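Local coordinates for Mlr6093 protein (Mesorhizobium loti, PDB 2QJ8), which probably acts as a zinc-dependent hydrolase of the aspartoacylase family, cleaving carbon-nitrogen bonds in linear amides or possibly ester bonds, at residues D124-S127 and R128-P132. Sequence-based numbering, arbitrary orientation.
Sequences DAIS and RLLLP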
loop_
_atom_site.group_PDB
_atom_site.type_symbol
_atom_site.label_atom_id
_atom_site.label_comp_id
_atom_site.label_asym_id
_atom_site.label_seq_id
_atom_site.Cartn_x
_atom_site.Cartn_y
_atom_site.Cartn_z
ATOM N N ASP A 124 -15.586 -24.098 4.123
ATOM C CA ASP A 124 -16.656 -25.044 4.431
ATOM C C ASP A 124 -17.812 -24.448 5.252
ATOM O O ASP A 124 -18.964 -24.738 4.942
ATOM C CB ASP A 124 -16.075 -26.253 5.143
ATOM C CG ASP A 124 -17.121 -27.283 5.491
ATOM O OD1 ASP A 124 -17.663 -27.931 4.586
ATOM O OD2 ASP A 124 -17.406 -27.412 6.686
ATOM N N ALA A 125 -17.498 -23.597 6.247
ATOM C CA ALA A 125 -18.485 -22.945 7.099
ATOM C C ALA A 125 -19.353 -21.980 6.316
ATOM O O ALA A 125 -20.563 -21.974 6.497
ATOM C CB ALA A 125 -17.792 -22.175 8.254
ATOM N N ILE A 126 -18.727 -21.175 5.452
ATOM C CA ILE A 126 -19.422 -20.205 4.595
ATOM C C ILE A 126 -20.298 -20.937 3.572
ATOM O O ILE A 126 -21.436 -20.521 3.301
ATOM C CB ILE A 126 -18.400 -19.246 3.879
ATOM C CG1 ILE A 126 -17.717 -18.331 4.914
ATOM C CG2 ILE A 126 -19.078 -18.404 2.803
ATOM C CD1 ILE A 126 -16.428 -17.667 4.414
ATOM N N SER A 127 -19.750 -22.007 3.020
ATOM C CA SER A 127 -20.409 -22.837 2.016
ATOM C C SER A 127 -21.602 -23.621 2.537
ATOM O O SER A 127 -22.575 -23.793 1.806
ATOM C CB SER A 127 -19.406 -23.795 1.366
ATOM O OG SER A 127 -18.347 -23.059 0.755
ATOM N N ARG A 128 -21.528 -24.107 3.773
ATOM C CA ARG A 128 -22.648 -24.820 4.376
ATOM C C ARG A 128 -23.746 -23.913 4.956
ATOM O O ARG A 128 -24.934 -24.232 4.823
ATOM C CB ARG A 128 -22.149 -25.839 5.401
ATOM C CG ARG A 128 -21.546 -27.051 4.737
ATOM C CD ARG A 128 -20.689 -27.888 5.642
ATOM N NE ARG A 128 -21.401 -28.400 6.816
ATOM C CZ ARG A 128 -20.831 -29.084 7.821
ATOM N NH1 ARG A 128 -19.529 -29.348 7.806
ATOM N NH2 ARG A 128 -21.567 -29.508 8.860
ATOM N N LEU A 129 -23.361 -22.771 5.532
ATOM C CA LEU A 129 -24.298 -21.886 6.230
ATOM C C LEU A 129 -24.792 -20.632 5.531
ATOM O O LEU A 129 -25.880 -20.150 5.857
ATOM C CB LEU A 129 -23.683 -21.488 7.577
ATOM C CG LEU A 129 -23.558 -22.714 8.496
ATOM C CD1 LEU A 129 -22.431 -22.591 9.440
ATOM C CD2 LEU A 129 -24.902 -22.938 9.205
ATOM N N LEU A 130 -24.002 -20.068 4.627
ATOM C CA LEU A 130 -24.371 -18.779 4.007
ATOM C C LEU A 130 -24.695 -18.895 2.534
ATOM O O LEU A 130 -25.724 -18.391 2.101
ATOM C CB LEU A 130 -23.263 -17.756 4.238
ATOM C CG LEU A 130 -22.847 -17.461 5.690
ATOM C CD1 LEU A 130 -21.728 -16.387 5.671
ATOM C CD2 LEU A 130 -23.998 -16.966 6.558
ATOM N N LEU A 131 -23.871 -19.618 1.783
ATOM C CA LEU A 131 -24.097 -19.772 0.345
ATOM C C LEU A 131 -25.444 -20.350 -0.060
ATOM O O LEU A 131 -26.012 -19.869 -1.032
ATOM C CB LEU A 131 -22.959 -20.547 -0.329
ATOM C CG LEU A 131 -21.579 -19.907 -0.251
ATOM C CD1 LEU A 131 -20.658 -20.686 -1.179
ATOM C CD2 LEU A 131 -21.620 -18.437 -0.615
ATOM N N PRO A 132 -25.958 -21.369 0.674
ATOM C CA PRO A 132 -27.251 -21.935 0.264
ATOM C C PRO A 132 -28.485 -20.991 0.381
ATOM O O PRO A 132 -29.475 -21.210 -0.314
ATOM C CB PRO A 132 -27.398 -23.161 1.169
ATOM C CG PRO A 132 -25.991 -23.473 1.638
ATOM C CD PRO A 132 -25.419 -22.103 1.839
#
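Asp124 and Arg128 form an i to i+4 salt bridge on the last turns of helix 118-129, within the catalytic domain of this aspartoacylase relative; the helix ends at Leu129, Leu130 is a non-helical link, and a 3-10 segment begins at Leu131. Asp124 OD2 takes NH1 of Arg128 at 3.1 Å through its syn lone pair. The bond is bent, with an N-H...O angle of 137°. OD2 lies tilted out of the guanidinium plane, and the carboxylate and guanidinium planes stand 64° apart, which is consistent with a bridge carried by one oxygen rather than a flat two-pronged pairing. Two torsions bring the groups together: CG of Asp124 lies anti to the backbone N, and the arginine chain, bent at its third torsion, turns the guanidinium back so that NH1 meets OD2. CD of Arg128 comes within 3.2 Å of Asp124 OD1. Replacing Asp124 with an alanine would probably leave the Arg128 guanidinium without this acidic mate and freer to swing.

The backbone documents the helix end. Arg128 N and Leu129 N make i to i-4 bonds to the carbonyls of Asp124 and Ala125, whereas Ile126 O accepts twice, from Leu130 N at 2.9 Å and from Leu131 N at 3.0 Å. The second of these, an i to i-5 bond, is the straighter (166°) and marks the widened final turn. Beyond it Pro132, which has no N-H to give, sets CD 3.3 Å from Ser127 O. Beside this turn, Ile126 CG2 packs on Leu131 CG at 4.2 Å, and Leu131 CD1 rests 3.8 Å from Ser127 OG, a hydroxyl hydrogen-bonded to Ala123 O.

Arg128, at the more exposed side, touches Pro6 and Ser114, while Ala125, Ile126 and Leu129 lie against Leu22 of strand 16-24, and Leu130 and Leu131 reach Leu49 of strand 47-52.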